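Local coordinates for protein salicylate 5-hydroxylase, large oxygenase component (Ralstonia sp., PDB 7C8Z) that hydroxylates salicylate at position 5 to give gentisate, serving as the Rieske-type oxygenase component of an NADH-dependent multicomponent system that uses molecular oxygen, at residues W47-E52 with W231-E236; Y64-C69 with S188-V193; A269-A274 with M432-R437. One frame throughout, in Å; residues are numbered along the deposited sequence.

Contact 1: residues W47-E52 with W231-E236; sequences WAYTRE and WKLMQE
The phenol of Tyr-49 reaches across to the carboxylate of Glu-236, and its OH donates a hydrogen bond to OE2 over 2.5 Å. That oxygen meets the edge of the tyrosine ring in its plane, while the ring and carboxylate planes stand 68° apart. A long, rigid side chain suits the place, because the two backbones stay well separated: even the closest alpha carbons, CA of Tyr-49 and CA of Lys-232, are 7.8 Å apart. The same glutamate oxygen is probably also hydrogen-bonded to the hydroxyl of Tyr-433, so two phenols appear to share this buried acidic atom. Glu-236 is fully extended beyond CG and spans its share of the gap, approaching Tyr-49 from the opposite direction. Leu-233 fills in beside this bond, its CD2 lying 3.8 Å from CE1 of Tyr-49, and Phe-400 stacks on the tyrosine ring.

Glu-236 and Leu-233, like Lys-232, come from the helix at 232-238, which belongs to the catalytic domain of the ring-hydroxylating oxygenases and leads toward the iron ligand His-243; the side chains of Glu-236 and His-243 are about 8 Å apart.

Contact is sparser toward Ala-48. Here Lys-232 bends at chi3 and chi4, which carries NZ to the backbone carbonyl of Ala-48, a hydrogen bond of 2.8 Å to its O. The ammonium sits 28° off the carbonyl plane and has a second, charged partner in Glu-58. Its CE passes CD1 of Tyr-49 at a looser 4.3 Å. Small Ala-48 adds little more than its main-chain oxygen. Beyond Tyr-49 the chain turns away from the helix: Thr-50 and Arg-51 are partly exposed, and Arg-51, at the N-cap position of helix 52-63, directs its guanidinium to Asp-53.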
loop_
_atom_site.group_PDB
_atom_site.type_symbol
_atom_site.label_atom_id
_atom_site.label_comp_id
_atom_site.label_asym_id
_atom_site.label_seq_id
_atom_site.Cartn_x
_atom_site.Cartn_y
_atom_site.Cartn_z
ATOM N N TRP A 47 7.039 -17.415 18.682
ATOM C CA TRP A 47 6.394 -17.954 17.491
ATOM C C TRP A 47 4.909 -18.241 17.692
ATOM O O TRP A 47 4.223 -18.545 16.710
ATOM C CB TRP A 47 7.117 -19.213 16.996
ATOM C CG TRP A 47 7.404 -20.247 18.034
ATOM C CD1 TRP A 47 8.579 -20.431 18.701
ATOM C CD2 TRP A 47 6.512 -21.267 18.502
ATOM N NE1 TRP A 47 8.471 -21.495 19.566
ATOM C CE2 TRP A 47 7.211 -22.024 19.463
ATOM C CE3 TRP A 47 5.187 -21.607 18.207
ATOM C CZ2 TRP A 47 6.632 -23.102 20.131
ATOM C CZ3 TRP A 47 4.614 -22.674 18.872
ATOM C CH2 TRP A 47 5.336 -23.412 19.823
ATOM N N ALA A 48 4.403 -18.190 18.927
ATOM C CA ALA A 48 2.960 -18.260 19.133
ATOM C C ALA A 48 2.233 -17.072 18.509
ATOM O O ALA A 48 1.021 -17.151 18.276
ATOM C CB ALA A 48 2.640 -18.340 20.626
ATOM N N TYR A 49 2.945 -15.979 18.228
ATOM C CA TYR A 49 2.360 -14.791 17.624
ATOM C C TYR A 49 2.732 -14.602 16.162
ATOM O O TYR A 49 2.155 -13.731 15.504
ATOM C CB TYR A 49 2.777 -13.530 18.399
ATOM C CG TYR A 49 2.565 -13.600 19.898
ATOM C CD1 TYR A 49 1.343 -13.265 20.463
ATOM C CD2 TYR A 49 3.598 -13.990 20.750
ATOM C CE1 TYR A 49 1.148 -13.322 21.829
ATOM C CE2 TYR A 49 3.411 -14.049 22.119
ATOM C CZ TYR A 49 2.184 -13.715 22.652
ATOM O OH TYR A 49 1.994 -13.772 24.011
ATOM N N THR A 50 3.690 -15.369 15.643
ATOM C CA THR A 50 4.252 -15.114 14.326
ATOM C C THR A 50 3.988 -16.213 13.301
ATOM O O THR A 50 4.396 -16.058 12.144
ATOM C CB THR A 50 5.768 -14.896 14.440
ATOM O OG1 THR A 50 6.387 -16.098 14.911
ATOM C CG2 THR A 50 6.076 -13.761 15.409
ATOM N N ARG A 51 3.303 -17.295 13.668
ATOM C CA ARG A 51 3.112 -18.438 12.782
ATOM C C ARG A 51 1.710 -18.409 12.189
ATOM O O ARG A 51 0.721 -18.329 12.926
ATOM C CB ARG A 51 3.339 -19.757 13.525
ATOM C CG ARG A 51 4.778 -20.001 13.926
ATOM C CD ARG A 51 4.944 -21.332 14.638
ATOM N NE ARG A 51 4.209 -22.418 13.994
ATOM C CZ ARG A 51 4.018 -23.615 14.542
ATOM N NH1 ARG A 51 4.507 -23.874 15.745
ATOM N NH2 ARG A 51 3.345 -24.552 13.890
ATOM N N GLU A 52 1.631 -18.472 10.857
ATOM C CA GLU A 52 0.343 -18.400 10.174
ATOM C C GLU A 52 -0.426 -19.718 10.232
ATOM O O GLU A 52 -1.663 -19.706 10.263
ATOM C CB GLU A 52 0.551 -17.965 8.722
ATOM C CG GLU A 52 -0.730 -17.637 7.972
ATOM C CD GLU A 52 -1.284 -16.267 8.323
ATOM O OE1 GLU A 52 -0.649 -15.544 9.121
ATOM O OE2 GLU A 52 -2.357 -15.911 7.794
ATOM N N TRP A 231 -3.802 -10.927 17.273
ATOM C CA TRP A 231 -5.053 -10.628 17.963
ATOM C C TRP A 231 -4.996 -11.002 19.435
ATOM O O TRP A 231 -5.610 -10.326 20.269
ATOM C CB TRP A 231 -6.207 -11.348 17.271
ATOM C CG TRP A 231 -6.133 -12.829 17.416
ATOM C CD1 TRP A 231 -5.476 -13.703 16.599
ATOM C CD2 TRP A 231 -6.729 -13.615 18.451
ATOM N NE1 TRP A 231 -5.629 -14.987 17.061
ATOM C CE2 TRP A 231 -6.393 -14.960 18.198
ATOM C CE3 TRP A 231 -7.511 -13.311 19.568
ATOM C CZ2 TRP A 231 -6.814 -16.000 19.020
ATOM C CZ3 TRP A 231 -7.930 -14.345 20.383
ATOM C CH2 TRP A 231 -7.581 -15.674 20.106
ATOM N N LYS A 232 -4.275 -12.078 19.771
ATOM C CA LYS A 232 -4.157 -12.506 21.163
ATOM C C LYS A 232 -3.644 -11.381 22.052
ATOM O O LYS A 232 -4.068 -11.248 23.209
ATOM C CB LYS A 232 -3.243 -13.727 21.254
ATOM C CG LYS A 232 -3.804 -14.963 20.573
ATOM C CD LYS A 232 -3.064 -16.221 20.997
ATOM C CE LYS A 232 -1.668 -16.264 20.398
ATOM N NZ LYS A 232 -1.672 -16.621 18.949
ATOM N N LEU A 233 -2.751 -10.541 21.516
ATOM C CA LEU A 233 -2.190 -9.446 22.301
ATOM C C LEU A 233 -3.270 -8.515 22.835
ATOM O O LEU A 233 -3.077 -7.880 23.878
ATOM C CB LEU A 233 -1.191 -8.656 21.460
ATOM C CG LEU A 233 0.159 -9.329 21.259
ATOM C CD1 LEU A 233 1.033 -8.481 20.351
ATOM C CD2 LEU A 233 0.829 -9.566 22.596
ATOM N N MET A 234 -4.413 -8.423 22.152
ATOM C CA MET A 234 -5.495 -7.597 22.673
ATOM C C MET A 234 -6.141 -8.256 23.882
ATOM O O MET A 234 -6.352 -7.611 24.917
ATOM C CB MET A 234 -6.531 -7.323 21.584
ATOM C CG MET A 234 -7.665 -6.409 22.032
ATOM S SD MET A 234 -7.096 -5.009 23.018
ATOM C CE MET A 234 -6.540 -3.866 21.755
ATOM N N GLN A 235 -6.439 -9.553 23.777
ATOM C CA GLN A 235 -6.967 -10.281 24.927
ATOM C C GLN A 235 -6.025 -10.168 26.116
ATOM O O GLN A 235 -6.430 -9.753 27.211
ATOM C CB GLN A 235 -7.216 -11.742 24.548
ATOM C CG GLN A 235 -8.469 -11.932 23.704
ATOM C CD GLN A 235 -9.744 -11.809 24.525
ATOM O OE1 GLN A 235 -9.707 -11.831 25.757
ATOM N NE2 GLN A 235 -10.880 -11.672 23.844
ATOM N N GLU A 236 -4.749 -10.500 25.902
ATOM C CA GLU A 236 -3.731 -10.290 26.924
ATOM C C GLU A 236 -3.846 -8.905 27.537
ATOM O O GLU A 236 -3.845 -8.753 28.765
ATOM C CB GLU A 236 -2.338 -10.466 26.321
ATOM C CG GLU A 236 -1.988 -11.867 25.896
ATOM C CD GLU A 236 -0.563 -11.963 25.398
ATOM O OE1 GLU A 236 0.251 -11.079 25.737
ATOM O OE2 GLU A 236 -0.254 -12.920 24.660
#

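Contact 2: residues Y64-C69 with S188-V193; sequences YANHWC and SFDHDV
Val-193 lays both of its methyl groups against the indole of Trp-68, and this apolar packing makes up one end of the contact. CG2 lies over the five-membered ring, 4.1 Å from its centroid, in a CH-pi contact. CG1 sits nearer the rim, 3.5 Å from CZ2. With chi1 at 61°, CG1 falls between the backbone N and the carbonyl carbon and CG2 opposite the N, which lets the branched residue spread along the flat ring. Ser-188 adds an off-centre CH-pi contact, its CB 4.3 Å from the centroid of the six-membered ring. The indole N-H is satisfied by the carbonyl of Glu-194.

The aromatic pair is Tyr-64 and Phe-189, which meet obliquely, neither stacked nor edge-to-face. Their side chains run side by side, with CD1 of Tyr-64 4.1 Å from CD2 of Phe-189. Arg-91 makes cation-pi contacts with both rings.

Polar bonds make up the third group. The backbone N of Asn-66 donates to Asp-190 OD2 at 3.0 Å, which accepts through its anti lone pair. The other carboxylate oxygen, OD1, accepts from the backbone N of Asp-192, so a single short acidic side chain ties down both its own turn and the facing chain. The small hydroxyl of Ser-188 OG is 3.1 Å from His-67 O and 2.9 Å from Asp-190 O, and its proton could go to either. The imidazole of His-67 folds back so that ND1 donates to Ala-65 O, 2.8 Å away, while NE2 reaches Tyr-435.

Asp-190 thus forms an Asx turn just after strand 184-188, where that strand leaves the antiparallel sheet of the Rieske domain beside the incoming edge strand 69-73.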
loop_
_atom_site.group_PDB
_atom_site.type_symbol
_atom_site.label_atom_id
_atom_site.label_comp_id
_atom_site.label_asym_id
_atom_site.label_seq_id
_atom_site.Cartn_x
_atom_site.Cartn_y
_atom_site.Cartn_z
ATOM N N TYR A 64 -14.294 -20.592 14.848
ATOM C CA TYR A 64 -15.256 -21.300 14.019
ATOM C C TYR A 64 -15.837 -22.534 14.692
ATOM O O TYR A 64 -16.630 -23.242 14.066
ATOM C CB TYR A 64 -14.608 -21.701 12.689
ATOM C CG TYR A 64 -14.031 -20.544 11.903
ATOM C CD1 TYR A 64 -14.541 -19.259 12.036
ATOM C CD2 TYR A 64 -12.979 -20.740 11.020
ATOM C CE1 TYR A 64 -14.016 -18.200 11.317
ATOM C CE2 TYR A 64 -12.448 -19.686 10.291
ATOM C CZ TYR A 64 -12.970 -18.418 10.443
ATOM O OH TYR A 64 -12.442 -17.370 9.721
ATOM N N ALA A 65 -15.474 -22.810 15.943
ATOM C CA ALA A 65 -15.948 -24.014 16.608
ATOM C C ALA A 65 -15.877 -23.832 18.117
ATOM O O ALA A 65 -14.934 -23.224 18.630
ATOM C CB ALA A 65 -15.131 -25.238 16.186
ATOM N N ASN A 66 -16.889 -24.353 18.812
ATOM C CA ASN A 66 -16.916 -24.462 20.270
ATOM C C ASN A 66 -16.876 -23.109 20.970
ATOM O O ASN A 66 -16.553 -23.037 22.160
ATOM C CB ASN A 66 -15.768 -25.341 20.784
ATOM C CG ASN A 66 -15.916 -26.791 20.371
ATOM O OD1 ASN A 66 -15.092 -27.322 19.627
ATOM N ND2 ASN A 66 -16.973 -27.445 20.855
ATOM N N HIS A 67 -17.210 -22.025 20.272
ATOM C CA HIS A 67 -17.140 -20.709 20.888
ATOM C C HIS A 67 -18.251 -19.825 20.353
ATOM O O HIS A 67 -18.576 -19.874 19.165
ATOM C CB HIS A 67 -15.786 -20.041 20.630
ATOM C CG HIS A 67 -14.648 -20.707 21.330
ATOM N ND1 HIS A 67 -13.924 -21.734 20.762
ATOM C CD2 HIS A 67 -14.115 -20.505 22.558
ATOM C CE1 HIS A 67 -12.993 -22.133 21.610
ATOM N NE2 HIS A 67 -13.086 -21.402 22.706
ATOM N N TRP A 68 -18.817 -19.013 21.240
ATOM C CA TRP A 68 -19.695 -17.926 20.843
ATOM C C TRP A 68 -18.830 -16.709 20.568
ATOM O O TRP A 68 -17.991 -16.339 21.395
ATOM C CB TRP A 68 -20.717 -17.602 21.932
ATOM C CG TRP A 68 -21.688 -18.692 22.228
ATOM C CD1 TRP A 68 -21.623 -19.582 23.254
ATOM C CD2 TRP A 68 -22.890 -18.994 21.509
ATOM N NE1 TRP A 68 -22.705 -20.428 23.215
ATOM C CE2 TRP A 68 -23.498 -20.086 22.153
ATOM C CE3 TRP A 68 -23.509 -18.446 20.381
ATOM C CZ2 TRP A 68 -24.694 -20.643 21.710
ATOM C CZ3 TRP A 68 -24.695 -18.999 19.941
ATOM C CH2 TRP A 68 -25.276 -20.088 20.604
ATOM N N CYS A 69 -19.035 -16.087 19.417
ATOM C CA CYS A 69 -18.290 -14.897 19.048
ATOM C C CYS A 69 -19.262 -13.740 18.890
ATOM O O CYS A 69 -20.400 -13.923 18.444
ATOM C CB CYS A 69 -17.498 -15.112 17.758
ATOM S SG CYS A 69 -16.203 -16.364 17.910
ATOM N N SER A 188 -22.515 -18.381 16.543
ATOM C CA SER A 188 -21.547 -19.460 16.434
ATOM C C SER A 188 -21.853 -20.306 15.210
ATOM O O SER A 188 -23.013 -20.645 14.955
ATOM C CB SER A 188 -21.563 -20.331 17.697
ATOM O OG SER A 188 -20.743 -21.477 17.551
ATOM N N PHE A 189 -20.799 -20.646 14.464
ATOM C CA PHE A 189 -20.954 -21.605 13.377
ATOM C C PHE A 189 -21.242 -22.990 13.932
ATOM O O PHE A 189 -22.086 -23.721 13.400
ATOM C CB PHE A 189 -19.694 -21.641 12.509
ATOM C CG PHE A 189 -19.533 -20.451 11.610
ATOM C CD1 PHE A 189 -20.237 -20.365 10.421
ATOM C CD2 PHE A 189 -18.659 -19.428 11.942
ATOM C CE1 PHE A 189 -20.084 -19.282 9.586
ATOM C CE2 PHE A 189 -18.502 -18.335 11.113
ATOM C CZ PHE A 189 -19.218 -18.262 9.932
ATOM N N ASP A 190 -20.550 -23.358 15.004
ATOM C CA ASP A 190 -20.779 -24.631 15.668
ATOM C C ASP A 190 -22.162 -24.633 16.302
ATOM O O ASP A 190 -22.443 -23.831 17.199
ATOM C CB ASP A 190 -19.702 -24.861 16.725
ATOM C CG ASP A 190 -19.684 -26.279 17.242
ATOM O OD1 ASP A 190 -20.536 -27.087 16.819
ATOM O OD2 ASP A 190 -18.813 -26.580 18.082
ATOM N N HIS A 191 -23.025 -25.530 15.835
ATOM C CA HIS A 191 -24.369 -25.643 16.380
ATOM C C HIS A 191 -24.436 -26.584 17.572
ATOM O O HIS A 191 -25.445 -26.587 18.284
ATOM C CB HIS A 191 -25.342 -26.081 15.292
ATOM C CG HIS A 191 -25.762 -24.963 14.394
ATOM N ND1 HIS A 191 -26.849 -24.159 14.664
ATOM C CD2 HIS A 191 -25.222 -24.492 13.245
ATOM C CE1 HIS A 191 -26.971 -23.254 13.710
ATOM N NE2 HIS A 191 -25.996 -23.433 12.838
ATOM N N ASP A 192 -23.395 -27.390 17.792
ATOM C CA ASP A 192 -23.268 -28.201 18.995
ATOM C C ASP A 192 -22.445 -27.497 20.065
ATOM O O ASP A 192 -21.751 -28.149 20.853
ATOM C CB ASP A 192 -22.658 -29.561 18.653
ATOM C CG ASP A 192 -23.345 -30.227 17.475
ATOM O OD1 ASP A 192 -24.591 -30.343 17.497
ATOM O OD2 ASP A 192 -22.642 -30.634 16.523
ATOM N N VAL A 193 -22.507 -26.173 20.099
ATOM C CA VAL A 193 -21.799 -25.386 21.097
ATOM C C VAL A 193 -22.615 -25.370 22.378
ATOM O O VAL A 193 -23.852 -25.373 22.347
ATOM C CB VAL A 193 -21.540 -23.960 20.573
ATOM C CG1 VAL A 193 -22.854 -23.249 20.276
ATOM C CG2 VAL A 193 -20.701 -23.156 21.557
#

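Contact 3: residues A269-A274 with M432-R437; sequences AKFRHA and MYDYWR
Lys-270 begins the contact by laying its aliphatic chain along one side of the Tyr-435 ring: CB is 3.8 Å from CD1, and bends at chi2 and chi3 keep the farther methylenes near CE1. A lysine suits this exposed position, since its carbons can pack on the ring while its ammonium stays at the exposed end, still near CE1. Its carbonyl oxygen also approaches the ring obliquely.

Phe-271 follows in a left-handed backbone conformation, with phi at 67°. Its CB is directed toward the helix, and the ring presents its edge to Asp-434, with OD2 in the ring plane and 3.4 Å from CD2. The weakly positive hydrogens of an aromatic rim are suitable company for a carboxylate, although the stronger partner of Asp-434 is the ammonium of Lys-438.

Arg-272 combines packing with a directed bond. CG sits between the backbone N and the carbonyl carbon (chi1 50°), and from there the chain runs extended to NE across the face of Tyr-435. CB stands almost directly above the ring centre, 3.9 Å from the centroid, and CD lies 3.6 Å from CZ. The guanidinium thereby arrives beside the hydroxyl, where NH1 donates to Tyr-435 OH at 3.1 Å with the oxygen in the guanidinium plane. Asp-268 binds NE and the carbonyl of Phe-199 binds NH2, so all three nitrogens have partners, which should restrict rotation of the group. Tyr-435 OH is itself hydrogen-bonded to His-67.

The loop joins strands 263-267 and 274-278 at the edge of the catalytic-domain sheet and packs on helix 427-440, whose Met-432 and Trp-436 rest against helix 232-238, Trp-436 also touching helix 52-63.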
loop_
_atom_site.group_PDB
_atom_site.type_symbol
_atom_site.label_atom_id
_atom_site.label_comp_id
_atom_site.label_asym_id
_atom_site.label_seq_id
_atom_site.Cartn_x
_atom_site.Cartn_y
_atom_site.Cartn_z
ATOM N N ALA A 269 -14.195 -21.428 34.290
ATOM C CA ALA A 269 -13.616 -22.726 34.624
ATOM C C ALA A 269 -12.417 -23.045 33.742
ATOM O O ALA A 269 -11.419 -23.600 34.216
ATOM C CB ALA A 269 -14.677 -23.820 34.511
ATOM N N LYS A 270 -12.486 -22.695 32.464
ATOM C CA LYS A 270 -11.458 -23.075 31.507
ATOM C C LYS A 270 -10.389 -22.002 31.317
ATOM O O LYS A 270 -9.544 -22.142 30.426
ATOM C CB LYS A 270 -12.103 -23.405 30.156
ATOM C CG LYS A 270 -13.085 -24.567 30.203
ATOM C CD LYS A 270 -13.051 -25.367 28.909
ATOM C CE LYS A 270 -11.996 -26.468 28.959
ATOM N NZ LYS A 270 -11.797 -27.117 27.630
ATOM N N PHE A 271 -10.407 -20.940 32.128
ATOM C CA PHE A 271 -9.408 -19.872 32.139
ATOM C C PHE A 271 -9.421 -19.036 30.865
ATOM O O PHE A 271 -8.467 -18.285 30.615
ATOM C CB PHE A 271 -7.986 -20.403 32.358
ATOM C CG PHE A 271 -7.845 -21.297 33.550
ATOM C CD1 PHE A 271 -8.449 -20.975 34.753
ATOM C CD2 PHE A 271 -7.091 -22.458 33.473
ATOM C CE1 PHE A 271 -8.314 -21.799 35.856
ATOM C CE2 PHE A 271 -6.952 -23.286 34.571
ATOM C CZ PHE A 271 -7.564 -22.955 35.765
ATOM N N ARG A 272 -10.467 -19.142 30.047
ATOM C CA ARG A 272 -10.511 -18.416 28.785
ATOM C C ARG A 272 -11.124 -17.027 28.939
ATOM O O ARG A 272 -10.590 -16.048 28.407
ATOM C CB ARG A 272 -11.283 -19.233 27.742
ATOM C CG ARG A 272 -12.625 -19.733 28.237
ATOM C CD ARG A 272 -13.202 -20.806 27.343
ATOM N NE ARG A 272 -14.578 -21.109 27.720
ATOM C CZ ARG A 272 -15.304 -22.073 27.169
ATOM N NH1 ARG A 272 -14.778 -22.831 26.216
ATOM N NH2 ARG A 272 -16.551 -22.277 27.571
ATOM N N HIS A 273 -12.248 -16.925 29.640
ATOM C CA HIS A 273 -12.886 -15.640 29.871
ATOM C C HIS A 273 -12.411 -15.069 31.198
ATOM O O HIS A 273 -12.035 -15.808 32.109
ATOM C CB HIS A 273 -14.410 -15.773 29.872
ATOM C CG HIS A 273 -14.944 -16.691 28.817
ATOM N ND1 HIS A 273 -14.355 -16.830 27.579
ATOM C CD2 HIS A 273 -16.016 -17.517 28.818
ATOM C CE1 HIS A 273 -15.043 -17.700 26.862
ATOM N NE2 HIS A 273 -16.056 -18.134 27.592
ATOM N N ALA A 274 -12.450 -13.743 31.313
ATOM C CA ALA A 274 -11.950 -13.135 32.541
ATOM C C ALA A 274 -12.692 -11.841 32.830
ATOM O O ALA A 274 -13.318 -11.246 31.952
ATOM C CB ALA A 274 -10.440 -12.874 32.469
ATOM N N MET A 432 -5.109 -17.984 30.098
ATOM C CA MET A 432 -5.386 -17.888 28.672
ATOM C C MET A 432 -4.517 -18.857 27.891
ATOM O O MET A 432 -5.006 -19.612 27.049
ATOM C CB MET A 432 -5.162 -16.450 28.195
ATOM C CG MET A 432 -5.265 -16.254 26.692
ATOM S SD MET A 432 -5.184 -14.514 26.214
ATOM C CE MET A 432 -4.384 -14.636 24.622
ATOM N N TYR A 433 -3.222 -18.881 28.187
ATOM C CA TYR A 433 -2.341 -19.728 27.397
ATOM C C TYR A 433 -2.353 -21.186 27.842
ATOM O O TYR A 433 -2.030 -22.059 27.035
ATOM C CB TYR A 433 -0.935 -19.140 27.386
ATOM C CG TYR A 433 -0.876 -18.019 26.382
ATOM C CD1 TYR A 433 -0.777 -18.290 25.021
ATOM C CD2 TYR A 433 -0.983 -16.694 26.782
ATOM C CE1 TYR A 433 -0.749 -17.273 24.088
ATOM C CE2 TYR A 433 -0.953 -15.666 25.857
ATOM C CZ TYR A 433 -0.837 -15.962 24.512
ATOM O OH TYR A 433 -0.813 -14.946 23.586
ATOM N N ASP A 434 -2.755 -21.479 29.079
ATOM C CA ASP A 434 -3.115 -22.852 29.421
ATOM C C ASP A 434 -4.230 -23.354 28.506
ATOM O O ASP A 434 -4.111 -24.412 27.864
ATOM C CB ASP A 434 -3.529 -22.924 30.895
ATOM C CG ASP A 434 -4.020 -24.302 31.307
ATOM O OD1 ASP A 434 -3.178 -25.192 31.546
ATOM O OD2 ASP A 434 -5.252 -24.491 31.405
ATOM N N TYR A 435 -5.318 -22.582 28.418
ATOM C CA TYR A 435 -6.416 -22.930 27.519
ATOM C C TYR A 435 -5.941 -23.014 26.073
ATOM O O TYR A 435 -6.377 -23.888 25.313
ATOM C CB TYR A 435 -7.540 -21.902 27.657
ATOM C CG TYR A 435 -8.763 -22.198 26.821
ATOM C CD1 TYR A 435 -9.713 -23.110 27.252
ATOM C CD2 TYR A 435 -8.972 -21.560 25.602
ATOM C CE1 TYR A 435 -10.832 -23.384 26.497
ATOM C CE2 TYR A 435 -10.095 -21.831 24.839
ATOM C CZ TYR A 435 -11.020 -22.745 25.295
ATOM O OH TYR A 435 -12.144 -23.034 24.557
ATOM N N TRP A 436 -5.051 -22.103 25.678
ATOM C CA TRP A 436 -4.536 -22.077 24.313
ATOM C C TRP A 436 -3.780 -23.358 23.986
ATOM O O TRP A 436 -4.036 -23.998 22.958
ATOM C CB TRP A 436 -3.634 -20.856 24.133
ATOM C CG TRP A 436 -3.187 -20.604 22.726
ATOM C CD1 TRP A 436 -3.806 -19.822 21.799
ATOM C CD2 TRP A 436 -2.006 -21.116 22.096
ATOM N NE1 TRP A 436 -3.089 -19.818 20.626
ATOM C CE2 TRP A 436 -1.982 -20.608 20.781
ATOM C CE3 TRP A 436 -0.974 -21.963 22.513
ATOM C CZ2 TRP A 436 -0.964 -20.916 19.880
ATOM C CZ3 TRP A 436 0.035 -22.268 21.615
ATOM C CH2 TRP A 436 0.034 -21.744 20.316
ATOM N N ARG A 437 -2.847 -23.750 24.858
ATOM C CA ARG A 437 -2.106 -24.988 24.644
ATOM C C ARG A 437 -3.047 -26.175 24.562
ATOM O O ARG A 437 -2.885 -27.043 23.695
ATOM C CB ARG A 437 -1.096 -25.209 25.773
ATOM C CG ARG A 437 -0.039 -24.135 25.915
ATOM C CD ARG A 437 1.121 -24.635 26.753
ATOM N NE ARG A 437 1.792 -25.767 26.119
ATOM C CZ ARG A 437 2.713 -26.519 26.711
ATOM N NH1 ARG A 437 3.081 -26.263 27.957
ATOM N NH2 ARG A 437 3.269 -27.527 26.052
#

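Helix 52-63 connects the first segments of contacts 1 and 2, and along the chain both segments of contact 2 fall between the two of contact 1; contact 3 follows later. Centres of contacts 1 and 3 are about 14 Å apart, those of 2 and 3 about 17 Å, and those of 1 and 2 about 21 Å. Contact 3 is the bridge: on helix 427-440, Tyr-433 reaches the polar cluster of contact 1, while Tyr-435 meets His-67 of contact 2. The C-terminal helix thus ties helix 232-238, near the mononuclear iron, to the loop entering edge strand 69-73 of the Rieske-domain sheet, joining catalytic and Rieske parts within one subunit.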